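Local coordinates for protein Csc2 (Thermofilum pendens, PDB 4TXD) that probably binds CRISPR RNA as the Cas7-family backbone subunit of a type I-D interference complex, and carries a zinc ion, at residues A62-L67 against H234-T239; E88-Q93 against A202-R207; V55-R60 against V278-L283. All coordinates share one frame; numbering follows the deposited sequence. Where two conformers were deposited one is given.

Interaction 1 (A62-L67 against H234-T239); sequences ANYLLL and HVEPGT
L65 and V235 form an antiparallel hydrogen-bonded pair: L65 N reaches V235 O at 3.0 Å, and V235 N returns to L65 O at 2.9 Å, with the donor in the carbonyl plane. L66 and H234 form the next, non-hydrogen-bonded pair; in the other direction, past L65 and V235, both segments leave the strand. Y64 and P237 carry that loop end. The pyrrolidine sets its CD over the centre of the tyrosine ring, 3.5 Å from the centroid and 11° off the normal, a CH-pi contact. The Y64 ring is placed for this by a first torsion of -83°, which lays CG beside its own backbone N and sends the ring along E236. The two side chains run the same way, with ring and carboxylate planes 89° apart, and E236 CG packs against Y64 CE2 at 3.7 Å. Their polar ends share a water, which lies in the plane of the tyrosine ring at its edge and donates to E236 OE2. On the buried face, L65 CB meets V235 CB, while L67 CD1 touches V235 CG2; F241 of strand 240-247 lies against both L65 and V235. On the other face, in one of two L66 conformers, CD2 lies beside the H234 imidazole, whose NE2 bonds to E232. P237 is the second residue of a type II beta turn from E236 to T239, in which E236 O takes both T239 N and T239 OG1 from the same face of its plane. A short antiparallel strand pair thus ends in a proline-containing turn leading into strand 240-247.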
loop_
_atom_site.group_PDB
_atom_site.type_symbol
_atom_site.label_atom_id
_atom_site.label_comp_id
_atom_site.label_asym_id
_atom_site.label_seq_id
_atom_site.Cartn_x
_atom_site.Cartn_y
_atom_site.Cartn_z
ATOM N N ALA A 62 6.120 9.412 15.147
ATOM C CA ALA A 62 7.421 9.839 15.694
ATOM C C ALA A 62 7.305 11.222 16.335
ATOM O O ALA A 62 7.611 11.398 17.510
ATOM C CB ALA A 62 8.489 9.837 14.605
ATOM N N ASN A 63 6.861 12.181 15.521
ATOM C CA ASN A 63 6.445 13.502 15.972
ATOM C C ASN A 63 4.918 13.557 16.112
ATOM O O ASN A 63 4.271 12.529 16.289
ATOM C CB ASN A 63 6.937 14.582 14.994
ATOM C CG ASN A 63 6.609 14.261 13.522
ATOM O OD1 ASN A 63 5.739 13.438 13.220
ATOM N ND2 ASN A 63 7.313 14.932 12.601
ATOM N N TYR A 64 4.339 14.626 16.074
ATOM C CA TYR A 64 2.903 14.816 15.884
ATOM C C TYR A 64 2.506 14.410 14.471
ATOM O O TYR A 64 3.203 14.728 13.566
ATOM C CB TYR A 64 2.463 16.264 16.142
ATOM C CG TYR A 64 2.221 16.615 17.578
ATOM C CD1 TYR A 64 3.250 17.027 18.395
ATOM C CD2 TYR A 64 0.960 16.531 18.134
ATOM C CE1 TYR A 64 3.032 17.339 19.703
ATOM C CE2 TYR A 64 0.749 16.847 19.441
ATOM C CZ TYR A 64 1.796 17.239 20.225
ATOM O OH TYR A 64 1.573 17.542 21.523
ATOM N N LEU A 65 1.378 13.726 14.323
ATOM C CA LEU A 65 0.790 13.451 13.028
ATOM C C LEU A 65 -0.395 14.354 12.782
ATOM O O LEU A 65 -1.235 14.387 13.617
ATOM C CB LEU A 65 0.259 12.051 12.939
ATOM C CG LEU A 65 1.173 10.897 12.710
ATOM C CD1 LEU A 65 0.370 9.637 12.529
ATOM C CD2 LEU A 65 2.039 11.186 11.508
ATOM N N LEU A 66 -0.520 14.989 11.726
ATOM C CA LEU A 66 -1.673 15.833 11.435
ATOM C C LEU A 66 -2.618 15.106 10.482
ATOM O O LEU A 66 -2.215 14.695 9.395
ATOM C CB LEU A 66 -1.229 17.169 10.839
ATOM C CG LEU A 66 -0.053 17.884 11.509
ATOM C CD1 LEU A 66 0.241 19.208 10.814
ATOM C CD2 LEU A 66 -0.308 18.098 12.994
ATOM N N LEU A 67 -3.724 14.904 10.818
ATOM C CA LEU A 67 -4.845 14.360 10.070
ATOM C C LEU A 67 -5.817 15.448 9.607
ATOM O O LEU A 67 -6.241 16.229 10.370
ATOM C CB LEU A 67 -5.616 13.304 10.847
ATOM C CG LEU A 67 -4.852 12.090 11.356
ATOM C CD1 LEU A 67 -5.688 11.159 12.206
ATOM C CD2 LEU A 67 -4.211 11.346 10.219
ATOM N N HIS A 234 -4.644 16.612 15.673
ATOM C CA HIS A 234 -3.235 16.507 15.952
ATOM C C HIS A 234 -2.975 15.336 16.865
ATOM O O HIS A 234 -3.294 15.390 18.004
ATOM C CB HIS A 234 -2.702 17.787 16.567
ATOM C CG HIS A 234 -2.845 18.975 15.683
ATOM N ND1 HIS A 234 -2.605 20.257 16.101
ATOM C CD2 HIS A 234 -3.212 19.068 14.396
ATOM C CE1 HIS A 234 -2.811 21.084 15.102
ATOM N NE2 HIS A 234 -3.178 20.387 14.057
ATOM N N VAL A 235 -2.421 14.286 16.302
ATOM C CA VAL A 235 -2.156 13.047 17.027
ATOM C C VAL A 235 -0.792 13.144 17.732
ATOM O O VAL A 235 0.201 13.555 17.122
ATOM C CB VAL A 235 -2.175 11.843 16.071
ATOM C CG1 VAL A 235 -1.979 10.540 16.831
ATOM C CG2 VAL A 235 -3.495 11.821 15.280
ATOM N N GLU A 236 -0.750 12.785 19.012
ATOM C CA GLU A 236 0.454 13.023 19.824
ATOM C C GLU A 236 1.550 12.003 19.543
ATOM O O GLU A 236 1.265 10.872 19.210
ATOM C CB GLU A 236 0.088 13.028 21.316
ATOM C CG GLU A 236 -0.702 14.273 21.685
ATOM C CD GLU A 236 -1.279 14.240 23.066
ATOM O OE1 GLU A 236 -1.251 13.167 23.703
ATOM O OE2 GLU A 236 -1.750 15.304 23.511
ATOM N N PRO A 237 2.821 12.422 19.677
ATOM C CA PRO A 237 3.972 11.536 19.443
ATOM C C PRO A 237 3.831 10.248 20.243
ATOM O O PRO A 237 3.330 10.283 21.365
ATOM C CB PRO A 237 5.161 12.362 19.935
ATOM C CG PRO A 237 4.723 13.801 19.735
ATOM C CD PRO A 237 3.218 13.810 19.973
ATOM N N GLY A 238 4.229 9.126 19.660
ATOM C CA GLY A 238 4.170 7.846 20.348
ATOM C C GLY A 238 2.879 7.062 20.162
ATOM O O GLY A 238 2.838 5.875 20.453
ATOM N N THR A 239 1.818 7.720 19.697
ATOM C CA THR A 239 0.561 7.030 19.421
ATOM C C THR A 239 0.809 5.895 18.447
ATOM O O THR A 239 1.469 6.087 17.425
ATOM C CB THR A 239 -0.496 7.990 18.815
ATOM O OG1 THR A 239 -0.782 9.044 19.747
ATOM C CG2 THR A 239 -1.775 7.249 18.457
HETATM O O HOH W 1 -1.198 17.607 22.300
#

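Interaction 2 (E88-Q93 against A202-R207); sequences EVPVIQ and AFATQR
V91 and F203 face each other as a non-hydrogen-bonded pair in an antiparallel beta sheet, the large sheet that fits the RRM-like domain of this Cas7-family protein. The tight part runs from here to I92 and A202, which exchange two backbone bonds, each 2.8 Å: I92 N to A202 O and A202 N to I92 O. V91 CG2 sits over one face of the F203 ring, 4.1 Å from F203 CD2, brought there because it stands anti to the V91 nitrogen while CG1 takes the crowded position between N and the carbonyl carbon. The ring also packs on A295 and A299 of helix 295-301. Next comes P90, whose O accepts A204 N and whose CD touches A204 CB at 3.8 Å. V89 CG2 lies 3.4 Å from A204 O, a buried carbonyl oxygen with no partner in the model. Beyond A204 the strand pairing ends; T205 and Q206 bow outward before R207 comes back beside V89, and there partly exposed E88 and exposed R207 meet through their side chains. With E88 cut back to an alanine, the R207 guanidinium would probably lose its carboxylate mate and be free to swing. The arginine, extended from CG to NE, grips the acid side-on in a salt bridge: R207 NE (3.2 Å) and R207 NH2 (2.8 Å) both close on E88 OE1, which lies within 9° of the guanidinium plane.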
loop_
_atom_site.group_PDB
_atom_site.type_symbol
_atom_site.label_atom_id
_atom_site.label_comp_id
_atom_site.label_asym_id
_atom_site.label_seq_id
_atom_site.Cartn_x
_atom_site.Cartn_y
_atom_site.Cartn_z
ATOM N N GLU A 88 -13.493 7.136 21.278
ATOM C CA GLU A 88 -13.253 7.626 19.969
ATOM C C GLU A 88 -11.759 7.878 19.807
ATOM O O GLU A 88 -11.165 8.486 20.627
ATOM C CB GLU A 88 -14.183 8.773 19.669
ATOM C CG GLU A 88 -13.613 10.109 19.389
ATOM C CD GLU A 88 -14.572 11.235 19.797
ATOM O OE1 GLU A 88 -14.155 12.062 20.622
ATOM O OE2 GLU A 88 -15.718 11.252 19.316
ATOM N N VAL A 89 -11.192 7.289 18.767
ATOM C CA VAL A 89 -9.749 7.318 18.562
ATOM C C VAL A 89 -9.455 7.835 17.163
ATOM O O VAL A 89 -10.291 7.727 16.267
ATOM C CB VAL A 89 -9.113 5.908 18.719
ATOM C CG1 VAL A 89 -9.288 5.377 20.152
ATOM C CG2 VAL A 89 -9.702 4.931 17.692
ATOM N N PRO A 90 -8.247 8.360 16.960
ATOM C CA PRO A 90 -7.822 8.702 15.599
ATOM C C PRO A 90 -7.774 7.474 14.705
ATOM O O PRO A 90 -7.484 6.363 15.157
ATOM C CB PRO A 90 -6.406 9.276 15.785
ATOM C CG PRO A 90 -6.267 9.557 17.218
ATOM C CD PRO A 90 -7.258 8.733 17.983
ATOM N N VAL A 91 -8.040 7.691 13.427
ATOM C CA VAL A 91 -8.017 6.606 12.458
ATOM C C VAL A 91 -7.396 7.101 11.157
ATOM O O VAL A 91 -7.576 8.265 10.765
ATOM C CB VAL A 91 -9.443 6.050 12.210
ATOM C CG1 VAL A 91 -10.355 7.149 11.705
ATOM C CG2 VAL A 91 -9.420 4.883 11.230
ATOM N N ILE A 92 -6.623 6.234 10.519
ATOM C CA ILE A 92 -6.083 6.520 9.201
ATOM C C ILE A 92 -6.913 5.733 8.204
ATOM O O ILE A 92 -6.824 4.510 8.143
ATOM C CB ILE A 92 -4.589 6.134 9.089
ATOM C CG1 ILE A 92 -3.785 6.767 10.226
ATOM C CG2 ILE A 92 -4.030 6.553 7.726
ATOM C CD1 ILE A 92 -2.338 6.274 10.302
ATOM N N GLN A 93 -7.736 6.424 7.422
ATOM C CA GLN A 93 -8.654 5.763 6.497
ATOM C C GLN A 93 -7.892 5.042 5.369
ATOM O O GLN A 93 -6.771 5.436 5.010
ATOM C CB GLN A 93 -9.649 6.783 5.910
ATOM C CG GLN A 93 -10.750 7.245 6.894
ATOM C CD GLN A 93 -12.068 7.611 6.186
ATOM O OE1 GLN A 93 -12.167 8.626 5.491
ATOM N NE2 GLN A 93 -13.083 6.776 6.370
ATOM N N ALA A 202 -6.502 2.096 9.596
ATOM C CA ALA A 202 -5.589 1.847 10.699
ATOM C C ALA A 202 -6.056 2.620 11.939
ATOM O O ALA A 202 -6.232 3.845 11.899
ATOM C CB ALA A 202 -4.169 2.220 10.322
ATOM N N PHE A 203 -6.279 1.905 13.016
ATOM C CA PHE A 203 -6.859 2.449 14.229
ATOM C C PHE A 203 -5.852 2.722 15.371
ATOM O O PHE A 203 -5.109 1.877 15.724
ATOM C CB PHE A 203 -7.904 1.486 14.773
ATOM C CG PHE A 203 -9.031 1.188 13.845
ATOM C CD1 PHE A 203 -8.938 0.179 12.927
ATOM C CD2 PHE A 203 -10.194 1.886 13.920
ATOM C CE1 PHE A 203 -9.969 -0.107 12.088
ATOM C CE2 PHE A 203 -11.233 1.609 13.090
ATOM C CZ PHE A 203 -11.122 0.613 12.165
ATOM N N ALA A 204 -5.885 3.909 15.942
ATOM C CA ALA A 204 -5.109 4.184 17.148
ATOM C C ALA A 204 -5.727 3.414 18.313
ATOM O O ALA A 204 -6.931 3.151 18.320
ATOM C CB ALA A 204 -5.069 5.675 17.444
ATOM N N THR A 205 -4.915 3.027 19.268
ATOM C CA THR A 205 -5.425 2.315 20.431
ATOM C C THR A 205 -5.710 3.238 21.610
ATOM O O THR A 205 -6.275 2.841 22.584
ATOM C CB THR A 205 -4.441 1.262 20.923
ATOM O OG1 THR A 205 -3.216 1.876 21.215
ATOM C CG2 THR A 205 -4.225 0.233 19.913
ATOM N N GLN A 206 -5.293 4.476 21.480
ATOM C CA GLN A 206 -5.521 5.489 22.504
ATOM C C GLN A 206 -5.955 6.785 21.853
ATOM O O GLN A 206 -5.566 7.084 20.712
ATOM C CB GLN A 206 -4.251 5.732 23.337
ATOM C CG GLN A 206 -3.709 4.506 24.055
ATOM C CD GLN A 206 -2.293 4.721 24.546
ATOM O OE1 GLN A 206 -1.397 5.055 23.764
ATOM N NE2 GLN A 206 -2.082 4.539 25.844
ATOM N N ARG A 207 -6.741 7.554 22.598
ATOM C CA ARG A 207 -7.186 8.871 22.175
ATOM C C ARG A 207 -6.169 9.908 22.622
ATOM O O ARG A 207 -6.356 10.563 23.647
ATOM C CB ARG A 207 -8.568 9.180 22.765
ATOM C CG ARG A 207 -9.204 10.482 22.291
ATOM C CD ARG A 207 -10.605 10.659 22.930
ATOM N NE ARG A 207 -11.460 11.619 22.214
ATOM C CZ ARG A 207 -11.317 12.938 22.295
ATOM N NH1 ARG A 207 -10.347 13.448 23.042
ATOM N NH2 ARG A 207 -12.126 13.746 21.625
#

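Interaction 3 (V55-R60 against V278-L283); sequences VVFLVR and VRVEIL
F57 and V280 meet through contrasting first torsions: at 59° the phenylalanine CG is wedged between its own N and carbonyl carbon, whereas V280 CG1 stands anti to its N (chi1 178°), and the two settings bring F57 CD2 to 4.0 Å from V280 CG1. The backbones beneath are regular and antiparallel, their axes 4.6 Å apart at closest. L58 and E281 bond each other in both directions, as do R60 and R279, and L283 N adds a fifth bond to V56 O; the shortest, R60 N to R279 O, is 2.8 Å. The carbonyls of L58 and R60 each take a second, weaker approach from a CA-H, that of V280 and V278 respectively. On the face with F57, V55 sets CG2 against I282 CG2 at 3.7 Å, I282 CD1 reaches back to F57 CB, and V59 CG1 touches V278 CG1. The face of L58 is mixed. L58 CG packs on L283 CD1 at 3.7 Å; farther along, in one of the two E281 conformers, R279 lies over E281 CG and R279 NH1 forms a provisional salt bridge with E281 OE2 at 3.2 Å. E281 OE1 has its own partner, the hydroxyl of Y307, and that tyrosine also receives R60 in a cation-pi contact, so one aromatic residue joins both strands. The R279 charge is probably offset in part by E281, while the R60 guanidinium stays farther from that carboxylate. In the fold, these are neighbouring strands of the main antiparallel sheet: 52-61 has 240-247 along its other edge, helix 307-321 packs on L58 and L283, and helix 252-263 covers V55 and I282.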
loop_
_atom_site.group_PDB
_atom_site.type_symbol
_atom_site.label_atom_id
_atom_site.label_comp_id
_atom_site.label_asym_id
_atom_site.label_seq_id
_atom_site.Cartn_x
_atom_site.Cartn_y
_atom_site.Cartn_z
ATOM N N VAL A 55 -1.658 -9.025 5.889
ATOM C CA VAL A 55 -0.494 -8.467 6.559
ATOM C C VAL A 55 -0.940 -7.521 7.687
ATOM O O VAL A 55 -1.778 -6.636 7.481
ATOM C CB VAL A 55 0.446 -7.735 5.570
ATOM C CG1 VAL A 55 -0.284 -6.667 4.810
ATOM C CG2 VAL A 55 1.627 -7.142 6.302
ATOM N N VAL A 56 -0.414 -7.748 8.890
ATOM C CA VAL A 56 -0.739 -6.902 10.043
ATOM C C VAL A 56 0.494 -6.116 10.412
ATOM O O VAL A 56 1.608 -6.663 10.444
ATOM C CB VAL A 56 -1.238 -7.731 11.250
ATOM C CG1 VAL A 56 -1.392 -6.856 12.505
ATOM C CG2 VAL A 56 -2.560 -8.394 10.920
ATOM N N PHE A 57 0.305 -4.828 10.677
ATOM C CA PHE A 57 1.410 -3.935 10.900
ATOM C C PHE A 57 1.074 -2.851 11.918
ATOM O O PHE A 57 -0.092 -2.647 12.276
ATOM C CB PHE A 57 1.868 -3.303 9.566
ATOM C CG PHE A 57 0.789 -2.514 8.842
ATOM C CD1 PHE A 57 -0.131 -3.151 8.008
ATOM C CD2 PHE A 57 0.727 -1.132 8.968
ATOM C CE1 PHE A 57 -1.121 -2.411 7.334
ATOM C CE2 PHE A 57 -0.256 -0.383 8.299
ATOM C CZ PHE A 57 -1.178 -1.030 7.477
ATOM N N LEU A 58 2.102 -2.169 12.380
ATOM C CA LEU A 58 1.970 -1.054 13.281
ATOM C C LEU A 58 2.444 0.220 12.626
ATOM O O LEU A 58 3.403 0.221 11.937
ATOM C CB LEU A 58 2.801 -1.273 14.539
ATOM C CG LEU A 58 2.437 -2.418 15.453
ATOM C CD1 LEU A 58 3.338 -2.475 16.666
ATOM C CD2 LEU A 58 0.978 -2.384 15.826
ATOM N N VAL A 59 1.750 1.306 12.891
ATOM C CA VAL A 59 2.192 2.628 12.506
ATOM C C VAL A 59 2.386 3.472 13.765
ATOM O O VAL A 59 1.445 3.672 14.535
ATOM C CB VAL A 59 1.174 3.331 11.583
ATOM C CG1 VAL A 59 1.720 4.690 11.134
ATOM C CG2 VAL A 59 0.846 2.439 10.386
ATOM N N ARG A 60 3.598 3.957 13.992
ATOM C CA ARG A 60 3.827 4.785 15.167
ATOM C C ARG A 60 4.229 6.212 14.807
ATOM O O ARG A 60 5.143 6.454 14.014
ATOM C CB ARG A 60 4.887 4.157 16.076
ATOM C CG ARG A 60 4.885 4.773 17.463
ATOM C CD ARG A 60 5.921 4.170 18.366
ATOM N NE ARG A 60 5.651 4.544 19.751
ATOM C CZ ARG A 60 6.500 4.340 20.749
ATOM N NH1 ARG A 60 7.670 3.777 20.501
ATOM N NH2 ARG A 60 6.179 4.700 21.988
ATOM N N VAL A 278 6.368 8.919 10.578
ATOM C CA VAL A 278 5.984 7.687 11.234
ATOM C C VAL A 278 7.104 6.669 11.164
ATOM O O VAL A 278 8.070 6.839 10.422
ATOM C CB VAL A 278 4.714 7.049 10.610
ATOM C CG1 VAL A 278 3.528 8.013 10.705
ATOM C CG2 VAL A 278 4.980 6.619 9.156
ATOM N N ARG A 279 6.951 5.621 11.958
ATOM C CA ARG A 279 7.705 4.395 11.797
ATOM C C ARG A 279 6.707 3.251 11.680
ATOM O O ARG A 279 5.794 3.097 12.502
ATOM C CB ARG A 279 8.675 4.161 12.961
ATOM C CG ARG A 279 9.490 2.891 12.786
ATOM C CD ARG A 279 10.560 2.712 13.859
ATOM N NE ARG A 279 11.277 1.452 13.666
ATOM C CZ ARG A 279 11.101 0.362 14.410
ATOM N NH1 ARG A 279 10.245 0.377 15.425
ATOM N NH2 ARG A 279 11.793 -0.740 14.149
ATOM N N VAL A 280 6.866 2.462 10.628
ATOM C CA VAL A 280 5.970 1.355 10.366
ATOM C C VAL A 280 6.708 0.064 10.591
ATOM O O VAL A 280 7.859 -0.070 10.174
ATOM C CB VAL A 280 5.421 1.391 8.910
ATOM C CG1 VAL A 280 4.523 0.189 8.646
ATOM C CG2 VAL A 280 4.676 2.717 8.641
ATOM N N GLU A 281 6.067 -0.885 11.252
ATOM C CA GLU A 281 6.650 -2.212 11.433
ATOM C C GLU A 281 5.692 -3.298 10.987
ATOM O O GLU A 281 4.546 -3.337 11.435
ATOM C CB GLU A 281 7.013 -2.459 12.893
ATOM C CG GLU A 281 7.831 -1.381 13.539
ATOM C CD GLU A 281 7.830 -1.543 15.040
ATOM O OE1 GLU A 281 6.998 -0.891 15.713
ATOM O OE2 GLU A 281 8.643 -2.349 15.539
ATOM N N ILE A 282 6.161 -4.192 10.116
ATOM C CA ILE A 282 5.371 -5.368 9.747
ATOM C C ILE A 282 5.504 -6.391 10.875
ATOM O O ILE A 282 6.621 -6.706 11.293
ATOM C CB ILE A 282 5.842 -6.008 8.409
ATOM C CG1 ILE A 282 6.049 -4.941 7.327
ATOM C CG2 ILE A 282 4.886 -7.119 7.973
ATOM C CD1 ILE A 282 4.769 -4.255 6.880
ATOM N N LEU A 283 4.396 -6.912 11.357
ATOM C CA LEU A 283 4.421 -7.892 12.410
ATOM C C LEU A 283 4.190 -9.321 11.959
ATOM O O LEU A 283 4.663 -10.235 12.566
ATOM C CB LEU A 283 3.419 -7.563 13.488
ATOM C CG LEU A 283 3.620 -6.242 14.202
ATOM C CD1 LEU A 283 2.647 -6.138 15.332
ATOM C CD2 LEU A 283 5.023 -6.100 14.703
#

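Overall arrangement
From the N terminus, strand 52-61 comes first and is met by 277-288 late in the chain, so interaction 3 closes the widest loop. Interaction 1 is nested inside it, joining strand 65-68 to 232-235, and interaction 2 is nested inside interaction 1, pairing 85-92 with 197-204; none cross. Interactions 2 and 3 belong to different parts of the same seven-stranded sheet and do not touch. Interaction 1 lies in a small separate sheet and reaches both: V235 CG2 and L67 CD1 pack on P90 CB, T239 CG2 on A204 CB, and L65 CD2 on V278 CG1, while G238 O probably accepts a hydrogen bond from R60 NE.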